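Local coordinates for translation initiation factor eif-2b-like protein (PDB 4ZEO) that probably serves as the delta subunit of eIF2B, the heterodecameric guanine nucleotide exchange factor that acts on eIF2 in translation initiation, at residues E321-E324 against L325-L329; R291-L294 against V295-L299; G373-D376 against V377-A381; L300-K304 against E305-F309; Q164-T168 against F169-D173. One frame throughout, in Å; residues are numbered along the deposited sequence.

Contact 1 of 5, residues E321-E324 against L325-L329; sequences EGKE and LAKVL
Lys327 packs over the preceding turn of its helix and brings its ammonium group to Glu324, three residues back. Its CB lies 3.3 Å from Glu324 O and also borders Lys323 O, while CG stays beside Lys323 O. Further out, CD passes both carboxylate oxygens, Glu324 OE1 and OE2, each at 3.9 Å, and CE follows along the OE1 side. A bend in the last torsion (chi4 79°) then turns NZ toward Glu324, where it forms a salt bridge with OE1 at 3.6 Å. Glu324 supplies the matching bend at chi2 (-61°), folding its carboxylate toward the lysine; the two chains cross obliquely. Lys323 NZ lies 6.2 Å from Lys327 NZ, so the glutamate probably also tempers the repulsion between these like charges. Beneath the side chains run regular helical bonds, among them Val328 N to Glu324 O at 3.0 Å. This charged face belongs to helix 321-331, the link between parallel strands 310-314 and 336-338 in a beta-alpha-beta unit. On the inner faces Leu325 and Val328 rest on Arg291 and Glu296, Leu329 on Leu299 and Leu300 of helix 293-304, and Ala326 on Val336 of the following strand.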
loop_
_atom_site.group_PDB
_atom_site.type_symbol
_atom_site.label_atom_id
_atom_site.label_comp_id
_atom_site.label_asym_id
_atom_site.label_seq_id
_atom_site.Cartn_x
_atom_site.Cartn_y
_atom_site.Cartn_z
ATOM N N GLU A 321 5.671 -7.189 -14.863
ATOM C CA GLU A 321 5.459 -7.904 -13.599
ATOM C C GLU A 321 4.273 -8.880 -13.631
ATOM O O GLU A 321 4.217 -9.822 -12.844
ATOM C CB GLU A 321 5.250 -6.937 -12.448
ATOM C CG GLU A 321 6.491 -6.532 -11.722
ATOM C CD GLU A 321 6.156 -5.687 -10.505
ATOM O OE1 GLU A 321 5.799 -4.499 -10.665
ATOM O OE2 GLU A 321 6.210 -6.234 -9.379
ATOM N N GLY A 322 3.271 -8.575 -14.448
ATOM C CA GLY A 322 2.104 -9.429 -14.593
ATOM C C GLY A 322 2.372 -10.873 -14.998
ATOM O O GLY A 322 1.573 -11.770 -14.709
ATOM N N LYS A 323 3.466 -11.085 -15.724
ATOM C CA LYS A 323 3.873 -12.424 -16.125
ATOM C C LYS A 323 4.211 -13.261 -14.877
ATOM O O LYS A 323 3.861 -14.435 -14.780
ATOM C CB LYS A 323 5.048 -12.347 -17.098
ATOM C CG LYS A 323 5.079 -13.465 -18.112
ATOM C CD LYS A 323 6.414 -13.523 -18.822
ATOM C CE LYS A 323 6.456 -14.634 -19.876
ATOM N NZ LYS A 323 5.692 -14.308 -21.119
ATOM N N GLU A 324 4.880 -12.640 -13.915
ATOM C CA GLU A 324 5.153 -13.293 -12.641
ATOM C C GLU A 324 3.849 -13.596 -11.873
ATOM O O GLU A 324 3.709 -14.650 -11.269
ATOM C CB GLU A 324 6.095 -12.432 -11.804
ATOM C CG GLU A 324 7.530 -12.505 -12.290
ATOM C CD GLU A 324 8.075 -13.913 -12.223
ATOM O OE1 GLU A 324 8.833 -14.301 -13.138
ATOM O OE2 GLU A 324 7.727 -14.643 -11.267
ATOM N N LEU A 325 2.902 -12.671 -11.882
ATOM C CA LEU A 325 1.604 -12.946 -11.270
ATOM C C LEU A 325 0.909 -14.136 -11.944
ATOM O O LEU A 325 0.381 -15.021 -11.268
ATOM C CB LEU A 325 0.699 -11.710 -11.322
ATOM C CG LEU A 325 -0.719 -11.967 -10.801
ATOM C CD1 LEU A 325 -0.676 -12.442 -9.346
ATOM C CD2 LEU A 325 -1.622 -10.724 -10.951
ATOM N N ALA A 326 0.931 -14.167 -13.272
ATOM C CA ALA A 326 0.321 -15.266 -14.022
ATOM C C ALA A 326 0.980 -16.584 -13.651
ATOM O O ALA A 326 0.320 -17.622 -13.585
ATOM C CB ALA A 326 0.418 -15.026 -15.541
ATOM N N LYS A 327 2.291 -16.533 -13.434
ATOM C CA LYS A 327 3.048 -17.705 -13.005
ATOM C C LYS A 327 2.523 -18.237 -11.684
ATOM O O LYS A 327 2.205 -19.419 -11.570
ATOM C CB LYS A 327 4.539 -17.377 -12.852
ATOM C CG LYS A 327 5.421 -17.768 -14.030
ATOM C CD LYS A 327 6.908 -17.604 -13.693
ATOM C CE LYS A 327 7.780 -17.760 -14.932
ATOM N NZ LYS A 327 7.772 -16.509 -15.750
ATOM N N VAL A 328 2.430 -17.356 -10.690
ATOM C CA VAL A 328 1.994 -17.733 -9.350
ATOM C C VAL A 328 0.567 -18.293 -9.353
ATOM O O VAL A 328 0.303 -19.334 -8.752
ATOM C CB VAL A 328 2.086 -16.524 -8.379
ATOM C CG1 VAL A 328 1.398 -16.828 -7.056
ATOM C CG2 VAL A 328 3.538 -16.118 -8.154
ATOM N N LEU A 329 -0.335 -17.629 -10.076
ATOM C CA LEU A 329 -1.741 -18.031 -10.110
ATOM C C LEU A 329 -1.888 -19.399 -10.762
ATOM O O LEU A 329 -2.648 -20.245 -10.289
ATOM C CB LEU A 329 -2.584 -16.996 -10.866
ATOM C CG LEU A 329 -2.670 -15.576 -10.289
ATOM C CD1 LEU A 329 -3.558 -14.659 -11.142
ATOM C CD2 LEU A 329 -3.155 -15.618 -8.836
#

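Contact 2 of 5, residues R291-L294 against V295-L299; sequences RHRL and VEKTL
Leu294 O is gripped twice by Thr298, by its backbone N at 3.0 Å and by its hydroxyl OG1 at 2.9 Å. The two donors reach the oxygen from opposite faces of the carbonyl plane, so the threonine hydroxyl is satisfied within its own helix. These residues form the first turns of helix 293-304, the crossover between strands 285-289 and 310-314 in a beta-alpha-beta unit of the Rossmann-like domain. His292 is the N-cap: its ND1 accepts from Leu294 N at 3.3 Å, somewhat out of the ring plane, while NE2 is engaged by Gly359 O. The backbone oxygen of the cap residue in turn receives Glu296 N.

Outside the first turn, Arg291 reaches over the helix start to Glu296. With CG anti to the backbone N (chi1 -177°) and the chain extended, the arginine presents NE and NH2 side-on to the carboxylate. Arg291 NE meets Glu296 OE1 at 2.8 Å, close to the guanidinium plane, and Arg291 NH2 meets Glu296 OE2 at 3.2 Å on its syn lone pair. Guanidinium and carboxylate planes differ by only 27°, so the paired bonds should restrict rotation of both groups. The carboxylate also packs against Val328 of helix 321-331. Arg293 turns elsewhere, forming salt bridges to Glu269 and Glu393. Closer to the sheet, Val295 touches Thr288, and its CG2 approaches His292 CB at 4.1 Å.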
loop_
_atom_site.group_PDB
_atom_site.type_symbol
_atom_site.label_atom_id
_atom_site.label_comp_id
_atom_site.label_asym_id
_atom_site.label_seq_id
_atom_site.Cartn_x
_atom_site.Cartn_y
_atom_site.Cartn_z
ATOM N N ARG A 291 0.981 -6.694 -11.485
ATOM C CA ARG A 291 0.956 -7.452 -10.253
ATOM C C ARG A 291 0.811 -6.591 -9.023
ATOM O O ARG A 291 1.749 -5.918 -8.626
ATOM C CB ARG A 291 2.224 -8.267 -10.138
ATOM C CG ARG A 291 2.277 -9.143 -8.929
ATOM C CD ARG A 291 3.625 -9.802 -8.873
ATOM N NE ARG A 291 3.635 -10.899 -7.927
ATOM C CZ ARG A 291 4.650 -11.745 -7.793
ATOM N NH1 ARG A 291 5.712 -11.620 -8.572
ATOM N NH2 ARG A 291 4.590 -12.720 -6.900
ATOM N N HIS A 292 -0.357 -6.645 -8.396
ATOM C CA HIS A 292 -0.546 -5.943 -7.137
ATOM C C HIS A 292 -0.778 -6.977 -6.044
ATOM O O HIS A 292 -1.633 -7.858 -6.181
ATOM C CB HIS A 292 -1.730 -4.974 -7.198
ATOM C CG HIS A 292 -1.724 -3.949 -6.100
ATOM N ND1 HIS A 292 -2.166 -4.220 -4.822
ATOM C CD2 HIS A 292 -1.336 -2.651 -6.102
ATOM C CE1 HIS A 292 -2.040 -3.131 -4.080
ATOM N NE2 HIS A 292 -1.534 -2.170 -4.831
ATOM N N ARG A 293 -0.073 -6.814 -4.934
ATOM C CA ARG A 293 -0.109 -7.772 -3.830
ATOM C C ARG A 293 -1.530 -8.060 -3.289
ATOM O O ARG A 293 -1.880 -9.205 -3.041
ATOM C CB ARG A 293 0.794 -7.250 -2.703
ATOM C CG ARG A 293 0.780 -8.041 -1.414
ATOM C CD ARG A 293 1.520 -7.273 -0.300
ATOM N NE ARG A 293 1.128 -5.864 -0.337
ATOM C CZ ARG A 293 0.159 -5.343 0.405
ATOM N NH1 ARG A 293 -0.156 -4.053 0.298
ATOM N NH2 ARG A 293 -0.503 -6.119 1.256
ATOM N N LEU A 294 -2.357 -7.032 -3.122
ATOM C CA LEU A 294 -3.707 -7.249 -2.611
ATOM C C LEU A 294 -4.535 -8.098 -3.594
ATOM O O LEU A 294 -5.296 -8.976 -3.170
ATOM C CB LEU A 294 -4.399 -5.920 -2.332
ATOM C CG LEU A 294 -3.867 -5.104 -1.158
ATOM C CD1 LEU A 294 -4.702 -3.850 -0.977
ATOM C CD2 LEU A 294 -3.877 -5.929 0.117
ATOM N N VAL A 295 -4.384 -7.838 -4.896
ATOM C CA VAL A 295 -5.087 -8.612 -5.910
ATOM C C VAL A 295 -4.629 -10.073 -5.901
ATOM O O VAL A 295 -5.434 -10.994 -5.892
ATOM C CB VAL A 295 -4.886 -7.994 -7.315
ATOM C CG1 VAL A 295 -5.437 -8.911 -8.415
ATOM C CG2 VAL A 295 -5.505 -6.613 -7.375
ATOM N N GLU A 296 -3.325 -10.268 -5.834
ATOM C CA GLU A 296 -2.738 -11.599 -5.765
ATOM C C GLU A 296 -3.246 -12.402 -4.560
ATOM O O GLU A 296 -3.613 -13.575 -4.707
ATOM C CB GLU A 296 -1.206 -11.485 -5.728
ATOM C CG GLU A 296 -0.451 -12.807 -5.655
ATOM C CD GLU A 296 1.038 -12.621 -5.894
ATOM O OE1 GLU A 296 1.442 -11.543 -6.380
ATOM O OE2 GLU A 296 1.816 -13.547 -5.596
ATOM N N LYS A 297 -3.270 -11.761 -3.388
ATOM C CA LYS A 297 -3.735 -12.390 -2.152
ATOM C C LYS A 297 -5.197 -12.793 -2.236
ATOM O O LYS A 297 -5.598 -13.875 -1.752
ATOM C CB LYS A 297 -3.556 -11.452 -0.953
ATOM C CG LYS A 297 -2.126 -11.133 -0.528
ATOM C CD LYS A 297 -1.346 -12.313 -0.048
ATOM C CE LYS A 297 0.079 -11.877 0.350
ATOM N NZ LYS A 297 0.930 -13.020 0.826
ATOM N N THR A 298 -5.987 -11.922 -2.850
ATOM C CA THR A 298 -7.416 -12.159 -3.008
ATOM C C THR A 298 -7.684 -13.367 -3.881
ATOM O O THR A 298 -8.470 -14.252 -3.513
ATOM C CB THR A 298 -8.113 -10.958 -3.617
ATOM O OG1 THR A 298 -8.011 -9.852 -2.713
ATOM C CG2 THR A 298 -9.569 -11.283 -3.873
ATOM N N LEU A 299 -6.992 -13.411 -5.022
ATOM C CA LEU A 299 -7.136 -14.508 -5.973
ATOM C C LEU A 299 -6.664 -15.818 -5.350
ATOM O O LEU A 299 -7.305 -16.848 -5.510
ATOM C CB LEU A 299 -6.380 -14.194 -7.278
ATOM C CG LEU A 299 -6.950 -12.973 -8.038
ATOM C CD1 LEU A 299 -6.183 -12.639 -9.337
ATOM C CD2 LEU A 299 -8.444 -13.177 -8.351
#

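Contact 3 of 5, residues G373-D376 against V377-A381; sequences GTAD and VAMAA
Met379 curls back over the carbonyl of Ala375, one turn earlier in the helix. Its CG lies 3.2 Å from Ala375 O, and the bend at chi3 (-71°) returns the terminal methyl to the same oxygen, CE standing 3.4 Å from Ala375 O. Met379 N also makes the regular helical hydrogen bond to Ala375 O at 2.8 Å. These residues open helix 374-384, which follows strand 368-371 and leads into strand 387-391 of the parallel sheet, with Gly373 at the N-cap.

The methyl group has two further neighbours: Ala375 CB at 4.2 Å and Asp376 OD1 at 3.9 Å. Asp376 and Met379 lie side by side and point the same way, and the thioether chain also touches Tyr433. Shortening Met379 to an alanine removes the thioether and is likely to open a gap beside Ala375 and to leave Tyr433 without this neighbour. On another side of the helix, Val377 sets CG2 over Gly373 O and packs against Val355 and Tyr289 of the sheet; Ala378 faces Leu357 and Thr429.

The next shell fixes the helix start. The positive phi of Gly373 (104°) would jam a CB against the preceding carbonyl, which accounts for a glycine at this cap. Thr374 OG1 hydrogen-bonds to Pro371 O. Asp427, from strand 426-429, holds the helix start: its OD2 accepts from both Gly373 N and Ala375 N.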
loop_
_atom_site.group_PDB
_atom_site.type_symbol
_atom_site.label_atom_id
_atom_site.label_comp_id
_atom_site.label_asym_id
_atom_site.label_seq_id
_atom_site.Cartn_x
_atom_site.Cartn_y
_atom_site.Cartn_z
ATOM N N GLY A 373 -1.355 2.890 -16.940
ATOM C CA GLY A 373 -2.116 1.879 -17.666
ATOM C C GLY A 373 -3.294 1.308 -16.872
ATOM O O GLY A 373 -4.193 0.706 -17.460
ATOM N N THR A 374 -3.328 1.542 -15.552
ATOM C CA THR A 374 -4.456 1.129 -14.713
ATOM C C THR A 374 -5.741 1.857 -15.111
ATOM O O THR A 374 -6.825 1.257 -15.159
ATOM C CB THR A 374 -4.176 1.402 -13.215
ATOM O OG1 THR A 374 -3.075 0.595 -12.789
ATOM C CG2 THR A 374 -5.405 1.095 -12.336
ATOM N N ALA A 375 -5.602 3.155 -15.399
ATOM C CA ALA A 375 -6.722 4.001 -15.790
ATOM C C ALA A 375 -7.373 3.531 -17.089
ATOM O O ALA A 375 -8.596 3.555 -17.209
ATOM C CB ALA A 375 -6.275 5.449 -15.933
ATOM N N ASP A 376 -6.561 3.093 -18.049
ATOM C CA ASP A 376 -7.110 2.624 -19.320
ATOM C C ASP A 376 -7.964 1.384 -19.089
ATOM O O ASP A 376 -9.038 1.252 -19.681
ATOM C CB ASP A 376 -5.995 2.356 -20.328
ATOM C CG ASP A 376 -5.152 3.576 -20.575
ATOM O OD1 ASP A 376 -5.557 4.442 -21.369
ATOM O OD2 ASP A 376 -4.093 3.703 -19.947
ATOM N N VAL A 377 -7.491 0.496 -18.217
ATOM C CA VAL A 377 -8.226 -0.714 -17.861
ATOM C C VAL A 377 -9.570 -0.385 -17.187
ATOM O O VAL A 377 -10.613 -0.897 -17.604
ATOM C CB VAL A 377 -7.395 -1.609 -16.916
ATOM C CG1 VAL A 377 -8.162 -2.877 -16.543
ATOM C CG2 VAL A 377 -6.087 -1.973 -17.572
ATOM N N ALA A 378 -9.539 0.494 -16.181
ATOM C CA ALA A 378 -10.750 0.929 -15.475
ATOM C C ALA A 378 -11.731 1.674 -16.401
ATOM O O ALA A 378 -12.943 1.504 -16.301
ATOM C CB ALA A 378 -10.390 1.805 -14.280
ATOM N N MET A 379 -11.215 2.530 -17.270
ATOM C CA MET A 379 -12.075 3.229 -18.220
ATOM C C MET A 379 -12.759 2.271 -19.201
ATOM O O MET A 379 -13.955 2.404 -19.484
ATOM C CB MET A 379 -11.277 4.273 -18.999
ATOM C CG MET A 379 -10.909 5.514 -18.173
ATOM S SD MET A 379 -10.118 6.840 -19.121
ATOM C CE MET A 379 -8.524 6.103 -19.437
ATOM N N ALA A 380 -11.996 1.309 -19.715
ATOM C CA ALA A 380 -12.526 0.327 -20.664
ATOM C C ALA A 380 -13.612 -0.535 -20.027
ATOM O O ALA A 380 -14.631 -0.825 -20.638
ATOM C CB ALA A 380 -11.394 -0.549 -21.209
ATOM N N ALA A 381 -13.376 -0.944 -18.789
ATOM C CA ALA A 381 -14.318 -1.756 -18.047
ATOM C C ALA A 381 -15.607 -0.979 -17.712
ATOM O O ALA A 381 -16.723 -1.496 -17.900
ATOM C CB ALA A 381 -13.651 -2.275 -16.799
#

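Contact 4 of 5, residues L300-K304 against E305-F309; sequences LRARK and EGKSF
Ala302 and Arg303 receive the two backbone bonds of a Schellman motif that ends helix 293-304: Lys307 N reaches Ala302 O at 3.1 Å, and Gly306 N reaches Arg303 O at 2.8 Å. Gly306 takes the positive phi (97°) at which a side chain would collide with the carbonyl before it. Beyond the turn, Arg303 NH1 bonds to Lys307 O at 2.9 Å from above the carbonyl plane, tying the outgoing loop to the last helical turn. Phe309 folds back against the helix end, its CE1 3.6 Å from Ala302 CB and its ring edge toward Arg303 N.

Glu305 stands between two cations. Arg301 NE meets Glu305 OE2 at 3.2 Å from above the carboxylate, whose plane is turned 76° from the guanidinium. A water joins Arg301 NH2 to the same oxygen. Lys307 NZ forms a salt bridge with Glu305 OE1 at 3.5 Å and also bonds to Ile280 O and Ala277 O. A lysine in place of Glu305 would probably leave Arg301 and Lys307 without their shared counter-charge and add repulsion. Flanked by Arg301 and Lys307, the carboxylate is likely to stay ionised and to offset part of their positive charge.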
loop_
_atom_site.group_PDB
_atom_site.type_symbol
_atom_site.label_atom_id
_atom_site.label_comp_id
_atom_site.label_asym_id
_atom_site.label_seq_id
_atom_site.Cartn_x
_atom_site.Cartn_y
_atom_site.Cartn_z
ATOM N N LEU A 300 -5.554 -15.783 -4.622
ATOM C CA LEU A 300 -5.081 -16.997 -3.946
ATOM C C LEU A 300 -6.082 -17.437 -2.870
ATOM O O LEU A 300 -6.325 -18.622 -2.691
ATOM C CB LEU A 300 -3.675 -16.793 -3.353
ATOM C CG LEU A 300 -2.586 -16.609 -4.432
ATOM C CD1 LEU A 300 -1.197 -16.307 -3.846
ATOM C CD2 LEU A 300 -2.526 -17.789 -5.397
ATOM N N ARG A 301 -6.693 -16.480 -2.190
ATOM C CA ARG A 301 -7.676 -16.805 -1.162
ATOM C C ARG A 301 -8.920 -17.498 -1.747
ATOM O O ARG A 301 -9.368 -18.529 -1.229
ATOM C CB ARG A 301 -8.070 -15.527 -0.401
ATOM C CG ARG A 301 -9.167 -15.702 0.624
ATOM C CD ARG A 301 -8.659 -16.333 1.881
ATOM N NE ARG A 301 -9.778 -16.575 2.778
ATOM C CZ ARG A 301 -9.681 -17.011 4.036
ATOM N NH1 ARG A 301 -8.501 -17.265 4.593
ATOM N NH2 ARG A 301 -10.789 -17.187 4.735
ATOM N N ALA A 302 -9.447 -16.960 -2.849
ATOM C CA ALA A 302 -10.644 -17.519 -3.475
ATOM C C ALA A 302 -10.394 -18.937 -3.930
ATOM O O ALA A 302 -11.240 -19.825 -3.739
ATOM C CB ALA A 302 -11.087 -16.663 -4.644
ATOM N N ARG A 303 -9.206 -19.159 -4.481
ATOM C CA ARG A 303 -8.814 -20.494 -4.919
ATOM C C ARG A 303 -8.705 -21.453 -3.731
ATOM O O ARG A 303 -9.171 -22.586 -3.806
ATOM C CB ARG A 303 -7.484 -20.448 -5.670
ATOM C CG ARG A 303 -7.056 -21.790 -6.241
ATOM C CD ARG A 303 -8.004 -22.197 -7.351
ATOM N NE ARG A 303 -7.809 -23.579 -7.757
ATOM C CZ ARG A 303 -8.791 -24.468 -7.823
ATOM N NH1 ARG A 303 -10.028 -24.102 -7.498
ATOM N NH2 ARG A 303 -8.540 -25.714 -8.208
ATOM N N LYS A 304 -8.105 -20.997 -2.634
ATOM C CA LYS A 304 -7.997 -21.843 -1.451
ATOM C C LYS A 304 -9.381 -22.153 -0.886
ATOM O O LYS A 304 -9.587 -23.210 -0.306
ATOM C CB LYS A 304 -7.112 -21.190 -0.375
ATOM C CG LYS A 304 -5.724 -21.827 -0.270
ATOM C CD LYS A 304 -4.801 -21.042 0.642
ATOM C CE LYS A 304 -4.303 -19.782 -0.078
ATOM N NZ LYS A 304 -3.389 -18.912 0.722
ATOM N N GLU A 305 -10.329 -21.238 -1.074
ATOM C CA GLU A 305 -11.712 -21.466 -0.668
ATOM C C GLU A 305 -12.412 -22.491 -1.566
ATOM O O GLU A 305 -13.551 -22.884 -1.310
ATOM C CB GLU A 305 -12.478 -20.148 -0.666
ATOM C CG GLU A 305 -12.039 -19.224 0.432
ATOM C CD GLU A 305 -12.584 -17.830 0.280
ATOM O OE1 GLU A 305 -13.064 -17.512 -0.831
ATOM O OE2 GLU A 305 -12.505 -17.042 1.261
ATOM N N GLY A 306 -11.739 -22.922 -2.624
ATOM C CA GLY A 306 -12.275 -23.968 -3.479
ATOM C C GLY A 306 -12.972 -23.448 -4.724
ATOM O O GLY A 306 -13.524 -24.217 -5.497
ATOM N N LYS A 307 -12.942 -22.136 -4.923
ATOM C CA LYS A 307 -13.618 -21.520 -6.057
ATOM C C LYS A 307 -12.872 -21.744 -7.361
ATOM O O LYS A 307 -11.648 -21.747 -7.408
ATOM C CB LYS A 307 -13.804 -20.027 -5.791
ATOM C CG LYS A 307 -14.556 -19.789 -4.490
ATOM C CD LYS A 307 -14.819 -18.353 -4.262
ATOM C CE LYS A 307 -15.347 -18.101 -2.877
ATOM N NZ LYS A 307 -15.858 -16.709 -2.766
ATOM N N SER A 308 -13.634 -21.946 -8.422
ATOM C CA SER A 308 -13.069 -22.120 -9.749
ATOM C C SER A 308 -13.448 -20.938 -10.628
ATOM O O SER A 308 -14.624 -20.633 -10.831
ATOM C CB SER A 308 -13.546 -23.431 -10.362
ATOM O OG SER A 308 -14.922 -23.366 -10.684
ATOM N N PHE A 309 -12.429 -20.259 -11.132
ATOM C CA PHE A 309 -12.639 -19.022 -11.851
ATOM C C PHE A 309 -11.487 -18.788 -12.807
ATOM O O PHE A 309 -10.444 -19.438 -12.721
ATOM C CB PHE A 309 -12.787 -17.856 -10.873
ATOM C CG PHE A 309 -11.667 -17.752 -9.871
ATOM C CD1 PHE A 309 -11.705 -18.458 -8.685
ATOM C CD2 PHE A 309 -10.583 -16.917 -10.104
ATOM C CE1 PHE A 309 -10.676 -18.361 -7.774
ATOM C CE2 PHE A 309 -9.551 -16.820 -9.182
ATOM C CZ PHE A 309 -9.607 -17.542 -8.023
HETATM O O HOH W 1 -13.535 -17.821 3.961
#

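Contact 5 of 5, residues Q164-T168 against F169-D173; sequences QQMAT and FALKD
Leu171 lies aslant the flank of Gln165, its isobutyl group against the glutamine chain. Leu171 CD1 touches Gln165 CB at 3.7 Å and lies 3.6 Å from the amide oxygen OE1, so the same methyl borders both the root and the end of the extended glutamine chain. Met166, at the next position of the helix, meets Leu171 at a similar slant, its CG 4.0 Å from Leu171 CD1. With CG anti to the carbonyl carbon (chi1 -72°), Leu171 directs CD1 back at the last helical turn; it also packs on Ser176 and Ala180, while Met166 leans on Arg177 and Thr181.

Phe169 turns away from this cluster. Lys172 CG sits over the centre of one face of its ring, 4.3 Å above the plane, and Arg220 also touches the phenyl group. Thr168 OG1 bonds back to Gln164 O at 2.7 Å.

Gln165 O accepts Leu171 N at 3.0 Å and, weakly, Ala170 N; Phe169 N bonds weakly to Met166 O. With positive phi at Phe169 (80°), this is a Schellman motif, which ends helix 157-168 and turns the chain toward helix 174-191, N-capped by Asp173.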
loop_
_atom_site.group_PDB
_atom_site.type_symbol
_atom_site.label_atom_id
_atom_site.label_comp_id
_atom_site.label_asym_id
_atom_site.label_seq_id
_atom_site.Cartn_x
_atom_site.Cartn_y
_atom_site.Cartn_z
ATOM N N GLN A 164 17.942 4.200 1.627
ATOM C CA GLN A 164 18.743 3.754 0.503
ATOM C C GLN A 164 17.936 2.744 -0.320
ATOM O O GLN A 164 17.944 2.797 -1.551
ATOM C CB GLN A 164 20.054 3.148 0.983
ATOM C CG GLN A 164 21.071 4.206 1.367
ATOM C CD GLN A 164 22.135 3.687 2.293
ATOM O OE1 GLN A 164 22.273 2.481 2.492
ATOM N NE2 GLN A 164 22.909 4.597 2.857
ATOM N N GLN A 165 17.203 1.865 0.364
ATOM C CA GLN A 165 16.353 0.895 -0.316
ATOM C C GLN A 165 15.254 1.573 -1.118
ATOM O O GLN A 165 14.925 1.133 -2.209
ATOM C CB GLN A 165 15.758 -0.067 0.690
ATOM C CG GLN A 165 16.799 -0.892 1.389
ATOM C CD GLN A 165 16.226 -1.676 2.532
ATOM O OE1 GLN A 165 15.073 -2.103 2.499
ATOM N NE2 GLN A 165 17.021 -1.853 3.567
ATOM N N MET A 166 14.699 2.657 -0.589
ATOM C CA MET A 166 13.682 3.413 -1.320
ATOM C C MET A 166 14.260 4.099 -2.573
ATOM O O MET A 166 13.708 3.978 -3.667
ATOM C CB MET A 166 13.030 4.448 -0.395
ATOM C CG MET A 166 12.250 3.814 0.754
ATOM S SD MET A 166 11.280 5.026 1.661
ATOM C CE MET A 166 10.631 4.037 2.991
ATOM N N ALA A 167 15.395 4.772 -2.410
ATOM C CA ALA A 167 16.066 5.471 -3.503
ATOM C C ALA A 167 16.645 4.504 -4.540
ATOM O O ALA A 167 16.756 4.835 -5.716
ATOM C CB ALA A 167 17.140 6.369 -2.955
ATOM N N THR A 168 17.080 3.334 -4.078
ATOM C CA THR A 168 17.623 2.270 -4.943
ATOM C C THR A 168 16.503 1.647 -5.760
ATOM O O THR A 168 16.735 1.004 -6.770
ATOM C CB THR A 168 18.333 1.204 -4.099
ATOM O OG1 THR A 168 19.489 1.795 -3.504
ATOM C CG2 THR A 168 18.776 0.006 -4.927
ATOM N N PHE A 169 15.287 1.824 -5.263
ATOM C CA PHE A 169 14.072 1.302 -5.865
ATOM C C PHE A 169 13.924 -0.178 -5.501
ATOM O O PHE A 169 13.171 -0.913 -6.124
ATOM C CB PHE A 169 14.064 1.541 -7.377
ATOM C CG PHE A 169 12.702 1.706 -7.942
ATOM C CD1 PHE A 169 11.864 2.691 -7.439
ATOM C CD2 PHE A 169 12.256 0.907 -8.990
ATOM C CE1 PHE A 169 10.594 2.857 -7.945
ATOM C CE2 PHE A 169 10.983 1.072 -9.515
ATOM C CZ PHE A 169 10.151 2.048 -8.991
ATOM N N ALA A 170 14.675 -0.605 -4.493
ATOM C CA ALA A 170 14.525 -1.924 -3.899
ATOM C C ALA A 170 13.177 -2.034 -3.161
ATOM O O ALA A 170 12.538 -3.088 -3.170
ATOM C CB ALA A 170 15.670 -2.213 -2.973
ATOM N N LEU A 171 12.762 -0.955 -2.498
ATOM C CA LEU A 171 11.429 -0.899 -1.903
ATOM C C LEU A 171 10.529 -0.052 -2.781
ATOM O O LEU A 171 10.752 1.153 -2.888
ATOM C CB LEU A 171 11.437 -0.295 -0.507
ATOM C CG LEU A 171 11.997 -1.049 0.678
ATOM C CD1 LEU A 171 12.209 -0.060 1.814
ATOM C CD2 LEU A 171 11.044 -2.164 1.061
ATOM N N LYS A 172 9.498 -0.653 -3.373
ATOM C CA LYS A 172 8.677 0.095 -4.319
ATOM C C LYS A 172 7.295 0.498 -3.840
ATOM O O LYS A 172 6.946 1.661 -3.914
ATOM C CB LYS A 172 8.539 -0.691 -5.637
ATOM C CG LYS A 172 9.808 -1.344 -6.090
ATOM C CD LYS A 172 9.670 -1.970 -7.457
ATOM C CE LYS A 172 11.026 -2.533 -7.921
ATOM N NZ LYS A 172 11.366 -2.183 -9.335
ATOM N N ASP A 173 6.497 -0.438 -3.355
ATOM C CA ASP A 173 5.128 -0.090 -2.991
ATOM C C ASP A 173 5.044 0.676 -1.669
ATOM O O ASP A 173 5.935 0.602 -0.824
ATOM C CB ASP A 173 4.255 -1.339 -2.955
ATOM C CG ASP A 173 4.721 -2.331 -1.944
ATOM O OD1 ASP A 173 5.893 -2.758 -2.038
ATOM O OD2 ASP A 173 3.920 -2.674 -1.053
#

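Contacts 2 and 4 are the start and end of one helix, 293-304, their centres 13 Å apart; Phe309 CZ of the exit loop comes to 3.5 Å from Leu299 O. Contact 1, on the next helix of the parallel sheet, lies 10 Å from contact 2, centre to centre. There Glu324 CB approaches Arg291 NH1 at 3.4 Å, and Leu325 CD1 meets Glu296 CG. Leu300 carries the packing between contacts 1 and 4. Contact 3 touches none of the others and lies about 8 Å from contact 2 and about 16 Å from contact 4 between nearest atoms. Contact 5, in the N-terminal helical region, comes near contact 2 at Asp173 OD2 and Arg293 NE, 4.3 Å apart.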